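Local coordinates for trehalose synthase regulatory protein (PDB 5HUS), which probably regulates trehalose synthase, and has a C-terminal domain of the trehalose-phosphatase family, in the HAD clan, at residues K128-K133 / A147-H152; L74-R79 / S192-K197. One frame throughout, in Å; residues are numbered along the deposited sequence.

Contact 1: K128-K133 / A147-H152; sequences KLVESK and ATVRFH
In the alpha/beta cap domain, as in HAD phosphatases of this family, V130 and K133 of helix 116-136 pack on V149 and F151 of a four-stranded antiparallel sheet. The helix segment and strand 149-152 run almost parallel, with 6° between their axes and 9.2 Å at closest approach. V130 lies across from F151, and its two methyls divide the work. CG1 sits against the root of F151, 3.7 Å from F151 CB, and also meets ring atoms CG and CD1. CG2 meets V149 CG1, 3.8 Å away. V149 and F151 are two residues apart, so both side chains leave the same face of the strand. The F151 ring stands out from the strand with CG anti to the backbone N (chi1 -179°). This carries it along the helix from V130 to K133. One ring face looks onto V130 O. K133 CB comes to the far end of the ring obliquely, 3.6 Å from F151 CZ. Past CB the lysine chain bends at chi2, so its aliphatic root serves the apolar contact while its amine leaves the interface. K133 NZ makes a salt bridge with E170 and a hydrogen bond with H174, both on helix 161-179, the second helix on this face. F151 also touches T171 of that helix. No hydrogen bond joins the two segments, and the contact is a buried apolar one. Within the helix, L129 O accepts from K133 N at 3.3 Å and also from a side chain: S132 OG donates to L129 O at 2.6 Å, tilted 20° from the carbonyl plane.

Contact 2: L74-R79 / S192-K197; sequences LSYLQR and SVIVQK
S192 OG is gripped by two groups, V189 O and R150 NH1, at the start of the strand that brings I194 to Y76. The guanidinium group of R150 also makes a cation-pi contact with the Y76 ring, so this arginine bridges the strand and the loop 74-79. Y76 follows strand 69-74 of the central sheet, in the loop that in HAD phosphatases carries motif II. Strand 192-197 belongs to the antiparallel sheet that probably forms the cap, as in related HAD phosphatases, and the contact would then join core to cap. Its closest point is I194 CD1 with Y76 CE1, at 3.4 Å, which is tight for two carbons. Y76 CD1 is next, 3.8 Å from I194 CD1. The isoleucine reaches this far because its chain is fully extended, with CG1 anti to the backbone N (chi1 180°) and CD1 continuing straight on (chi2 -175°). The two side chains cross at about a right angle, and only the terminal methyl of I194 meets the ring. Q196, two residues on, sends its amide to the edge of the ring, near the ring plane: Q196 NE2 is 4.3 Å from Y76 CE1. That amide has its polar partner elsewhere, in N98 OD1. The loop is shaped by an ST turn, in which L77 N donates to S75 OG at 3.0 Å and a nearly straight 164°. No hydrogen bond runs directly between the two segments. They meet through the I194 methyl, set obliquely to the ring, and the Q196 amide at its edge. Apart from that amide the direct contact is apolar, and the charge beside the ring is that of R150.

In the fold
The segments come along the chain in the order 74-79, 128-133, 147-152, 192-197, so both halves of contact 1 lie between those of contact 2. The centres are about 12 Å apart. The shared element is the antiparallel sheet, probably that of the cap, where strands 149-152 and 192-197 are neighbours. They are joined by probable backbone hydrogen bonds, F151 N to V193 O and V149 O to V195 N, each 2.8 Å. Contact 1 lies on the sheet face packed by helices 116-136 and 161-179. Contact 2 uses the other face, toward the core sheet. Together they connect the helical layer, through this sheet, to what is probably the HAD-like core.

Contact 1: K128-K133 / A147-H152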
loop_
_atom_site.group_PDB
_atom_site.type_symbol
_atom_site.label_atom_id
_atom_site.label_comp_id
_atom_site.label_asym_id
_atom_site.label_seq_id
_atom_site.Cartn_x
_atom_site.Cartn_y
_atom_site.Cartn_z
ATOM N N LYS A 128 2.494 14.330 -19.255
ATOM C CA LYS A 128 2.438 15.561 -20.036
ATOM C C LYS A 128 1.458 16.552 -19.413
ATOM O O LYS A 128 1.758 17.741 -19.280
ATOM C CB LYS A 128 2.040 15.249 -21.480
ATOM C CG LYS A 128 2.095 16.442 -22.420
ATOM C CD LYS A 128 2.735 16.056 -23.746
ATOM C CE LYS A 128 2.575 17.159 -24.775
ATOM N NZ LYS A 128 1.140 17.386 -25.093
ATOM N N LEU A 129 0.297 16.047 -19.016
ATOM C CA LEU A 129 -0.723 16.864 -18.368
ATOM C C LEU A 129 -0.184 17.469 -17.069
ATOM O O LEU A 129 -0.284 18.679 -16.850
ATOM C CB LEU A 129 -1.979 16.024 -18.107
ATOM C CG LEU A 129 -3.279 16.693 -17.649
ATOM C CD1 LEU A 129 -4.462 15.808 -17.998
ATOM C CD2 LEU A 129 -3.272 16.983 -16.151
ATOM N N VAL A 130 0.403 16.634 -16.217
ATOM C CA VAL A 130 0.946 17.110 -14.948
ATOM C C VAL A 130 2.069 18.122 -15.166
ATOM O O VAL A 130 2.153 19.129 -14.459
ATOM C CB VAL A 130 1.465 15.945 -14.082
ATOM C CG1 VAL A 130 2.161 16.472 -12.835
ATOM C CG2 VAL A 130 0.311 15.026 -13.702
ATOM N N GLU A 131 2.914 17.874 -16.163
ATOM C CA GLU A 131 4.039 18.770 -16.424
ATOM C C GLU A 131 3.559 20.158 -16.853
ATOM O O GLU A 131 4.180 21.163 -16.509
ATOM C CB GLU A 131 4.975 18.166 -17.477
ATOM C CG GLU A 131 5.938 17.126 -16.900
ATOM C CD GLU A 131 6.784 16.444 -17.960
ATOM O OE1 GLU A 131 6.400 16.469 -19.149
ATOM O OE2 GLU A 131 7.835 15.878 -17.601
ATOM N N SER A 132 2.440 20.209 -17.573
ATOM C CA SER A 132 1.866 21.482 -18.008
ATOM C C SER A 132 1.307 22.279 -16.829
ATOM O O SER A 132 1.263 23.509 -16.869
ATOM C CB SER A 132 0.770 21.258 -19.054
ATOM O OG SER A 132 -0.417 20.755 -18.462
ATOM N N LYS A 133 0.875 21.577 -15.786
ATOM C CA LYS A 133 0.432 22.233 -14.563
ATOM C C LYS A 133 1.627 22.806 -13.816
ATOM O O LYS A 133 1.551 23.894 -13.246
ATOM C CB LYS A 133 -0.326 21.263 -13.653
ATOM C CG LYS A 133 -1.526 20.593 -14.297
ATOM C CD LYS A 133 -2.560 21.607 -14.759
ATOM C CE LYS A 133 -3.790 20.906 -15.323
ATOM N NZ LYS A 133 -4.792 21.877 -15.847
ATOM N N ALA A 147 4.215 3.453 -12.966
ATOM C CA ALA A 147 2.769 3.240 -13.060
ATOM C C ALA A 147 1.978 4.224 -12.204
ATOM O O ALA A 147 0.771 4.066 -12.018
ATOM C CB ALA A 147 2.421 1.804 -12.665
ATOM N N THR A 148 2.660 5.234 -11.676
ATOM C CA THR A 148 1.996 6.271 -10.901
ATOM C C THR A 148 2.632 7.609 -11.217
ATOM O O THR A 148 3.789 7.673 -11.634
ATOM C CB THR A 148 2.063 5.997 -9.370
ATOM O OG1 THR A 148 3.391 5.629 -9.004
ATOM C CG2 THR A 148 1.144 4.864 -8.983
ATOM N N VAL A 149 1.860 8.676 -11.060
ATOM C CA VAL A 149 2.378 10.024 -11.250
ATOM C C VAL A 149 1.958 10.853 -10.047
ATOM O O VAL A 149 0.813 10.763 -9.593
ATOM C CB VAL A 149 1.865 10.675 -12.556
ATOM C CG1 VAL A 149 2.484 12.059 -12.745
ATOM C CG2 VAL A 149 2.165 9.783 -13.769
ATOM N N ARG A 150 2.886 11.640 -9.517
ATOM C CA ARG A 150 2.572 12.480 -8.369
ATOM C C ARG A 150 2.907 13.941 -8.658
ATOM O O ARG A 150 4.018 14.270 -9.070
ATOM C CB ARG A 150 3.310 11.989 -7.121
ATOM C CG ARG A 150 2.758 12.570 -5.827
ATOM C CD ARG A 150 3.427 11.969 -4.593
ATOM N NE ARG A 150 3.036 10.583 -4.346
ATOM C CZ ARG A 150 2.221 10.198 -3.369
ATOM N NH1 ARG A 150 1.704 11.094 -2.538
ATOM N NH2 ARG A 150 1.925 8.916 -3.215
ATOM N N PHE A 151 1.919 14.804 -8.446
ATOM C CA PHE A 151 2.059 16.237 -8.665
ATOM C C PHE A 151 2.279 16.901 -7.309
ATOM O O PHE A 151 1.355 16.997 -6.509
ATOM C CB PHE A 151 0.808 16.786 -9.365
ATOM C CG PHE A 151 0.856 18.262 -9.670
ATOM C CD1 PHE A 151 2.060 18.923 -9.841
ATOM C CD2 PHE A 151 -0.320 18.986 -9.798
ATOM C CE1 PHE A 151 2.089 20.279 -10.125
ATOM C CE2 PHE A 151 -0.295 20.340 -10.080
ATOM C CZ PHE A 151 0.912 20.985 -10.242
ATOM N N HIS A 152 3.505 17.345 -7.049
ATOM C CA HIS A 152 3.856 17.927 -5.756
ATOM C C HIS A 152 3.701 19.446 -5.752
ATOM O O HIS A 152 4.201 20.126 -6.642
ATOM C CB HIS A 152 5.298 17.586 -5.378
ATOM C CG HIS A 152 5.560 16.122 -5.192
ATOM N ND1 HIS A 152 5.588 15.530 -3.949
ATOM C CD2 HIS A 152 5.847 15.144 -6.083
ATOM C CE1 HIS A 152 5.866 14.245 -4.083
ATOM N NE2 HIS A 152 6.030 13.986 -5.367
#

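Contact 2: L74-R79 / S192-K197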
loop_
_atom_site.group_PDB
_atom_site.type_symbol
_atom_site.label_atom_id
_atom_site.label_comp_id
_atom_site.label_asym_id
_atom_site.label_seq_id
_atom_site.Cartn_x
_atom_site.Cartn_y
_atom_site.Cartn_z
ATOM N N LEU A 74 3.954 -2.716 1.937
ATOM C CA LEU A 74 3.205 -2.002 0.905
ATOM C C LEU A 74 3.741 -0.585 0.871
ATOM O O LEU A 74 3.676 0.135 1.869
ATOM C CB LEU A 74 1.696 -2.025 1.187
ATOM C CG LEU A 74 0.807 -1.185 0.262
ATOM C CD1 LEU A 74 0.900 -1.652 -1.193
ATOM C CD2 LEU A 74 -0.643 -1.210 0.740
ATOM N N SER A 75 4.283 -0.197 -0.278
ATOM C CA SER A 75 5.030 1.053 -0.408
ATOM C C SER A 75 4.662 1.768 -1.693
ATOM O O SER A 75 4.357 1.121 -2.699
ATOM C CB SER A 75 6.533 0.770 -0.382
ATOM O OG SER A 75 7.295 1.930 -0.694
ATOM N N TYR A 76 4.704 3.097 -1.663
ATOM C CA TYR A 76 4.511 3.896 -2.875
ATOM C C TYR A 76 5.743 3.914 -3.766
ATOM O O TYR A 76 5.667 4.341 -4.918
ATOM C CB TYR A 76 4.144 5.342 -2.529
ATOM C CG TYR A 76 2.709 5.540 -2.116
ATOM C CD1 TYR A 76 1.689 5.528 -3.056
ATOM C CD2 TYR A 76 2.378 5.758 -0.786
ATOM C CE1 TYR A 76 0.372 5.712 -2.677
ATOM C CE2 TYR A 76 1.070 5.946 -0.398
ATOM C CZ TYR A 76 0.071 5.922 -1.346
ATOM O OH TYR A 76 -1.236 6.109 -0.959
ATOM N N LEU A 77 6.875 3.458 -3.234
ATOM C CA LEU A 77 8.145 3.572 -3.946
ATOM C C LEU A 77 8.229 2.662 -5.168
ATOM O O LEU A 77 7.577 1.621 -5.236
ATOM C CB LEU A 77 9.307 3.274 -3.000
ATOM C CG LEU A 77 9.439 4.201 -1.795
ATOM C CD1 LEU A 77 10.593 3.751 -0.917
ATOM C CD2 LEU A 77 9.639 5.655 -2.221
ATOM N N GLN A 78 9.047 3.064 -6.136
ATOM C CA GLN A 78 9.199 2.285 -7.350
ATOM C C GLN A 78 10.067 1.057 -7.106
ATOM O O GLN A 78 10.820 0.989 -6.124
ATOM C CB GLN A 78 9.788 3.145 -8.470
ATOM C CG GLN A 78 11.247 3.540 -8.284
ATOM C CD GLN A 78 11.714 4.511 -9.360
ATOM O OE1 GLN A 78 11.765 4.169 -10.540
ATOM N NE2 GLN A 78 12.036 5.735 -8.956
ATOM N N ARG A 79 9.933 0.085 -8.003
ATOM C CA ARG A 79 10.627 -1.189 -7.880
ATOM C C ARG A 79 12.119 -1.010 -7.646
ATOM O O ARG A 79 12.689 -1.617 -6.732
ATOM C CB ARG A 79 10.397 -2.035 -9.127
ATOM C CG ARG A 79 8.997 -2.628 -9.220
ATOM C CD ARG A 79 8.762 -3.237 -10.583
ATOM N NE ARG A 79 8.699 -2.204 -11.608
ATOM C CZ ARG A 79 8.656 -2.446 -12.913
ATOM N NH1 ARG A 79 8.657 -3.698 -13.360
ATOM N NH2 ARG A 79 8.598 -1.434 -13.769
ATOM N N SER A 192 -0.080 16.953 -2.250
ATOM C CA SER A 192 0.211 16.439 -3.577
ATOM C C SER A 192 -1.006 15.766 -4.194
ATOM O O SER A 192 -1.941 15.378 -3.500
ATOM C CB SER A 192 1.378 15.451 -3.531
ATOM O OG SER A 192 0.996 14.244 -2.894
ATOM N N VAL A 193 -0.983 15.648 -5.512
ATOM C CA VAL A 193 -1.983 14.877 -6.232
ATOM C C VAL A 193 -1.347 13.577 -6.701
ATOM O O VAL A 193 -0.333 13.608 -7.394
ATOM C CB VAL A 193 -2.535 15.650 -7.443
ATOM C CG1 VAL A 193 -3.534 14.793 -8.224
ATOM C CG2 VAL A 193 -3.174 16.957 -6.996
ATOM N N ILE A 194 -1.919 12.439 -6.317
ATOM C CA ILE A 194 -1.414 11.168 -6.823
ATOM C C ILE A 194 -2.384 10.565 -7.833
ATOM O O ILE A 194 -3.595 10.516 -7.604
ATOM C CB ILE A 194 -1.141 10.148 -5.696
ATOM C CG1 ILE A 194 -0.620 8.837 -6.294
ATOM C CG2 ILE A 194 -2.380 9.910 -4.842
ATOM C CD1 ILE A 194 -0.439 7.737 -5.288
ATOM N N VAL A 195 -1.830 10.136 -8.963
ATOM C CA VAL A 195 -2.611 9.514 -10.030
ATOM C C VAL A 195 -2.302 8.017 -10.051
ATOM O O VAL A 195 -1.134 7.625 -10.198
ATOM C CB VAL A 195 -2.297 10.158 -11.411
ATOM C CG1 VAL A 195 -3.236 9.606 -12.492
ATOM C CG2 VAL A 195 -2.398 11.670 -11.324
ATOM N N GLN A 196 -3.326 7.185 -9.857
ATOM C CA GLN A 196 -3.116 5.740 -9.871
ATOM C C GLN A 196 -4.328 4.972 -10.380
ATOM O O GLN A 196 -5.443 5.511 -10.471
ATOM C CB GLN A 196 -2.733 5.222 -8.466
ATOM C CG GLN A 196 -3.862 5.256 -7.487
ATOM C CD GLN A 196 -3.532 4.540 -6.181
ATOM O OE1 GLN A 196 -4.412 4.029 -5.493
ATOM N NE2 GLN A 196 -2.264 4.516 -5.834
ATOM N N LYS A 197 -4.078 3.709 -10.713
ATOM C CA LYS A 197 -5.123 2.773 -11.094
ATOM C C LYS A 197 -6.076 2.518 -9.934
ATOM O O LYS A 197 -5.651 2.311 -8.794
ATOM C CB LYS A 197 -4.511 1.450 -11.560
ATOM C CG LYS A 197 -4.577 1.210 -13.056
ATOM C CD LYS A 197 -6.017 1.076 -13.523
ATOM C CE LYS A 197 -6.234 -0.172 -14.363
ATOM N NZ LYS A 197 -7.335 0.011 -15.349
#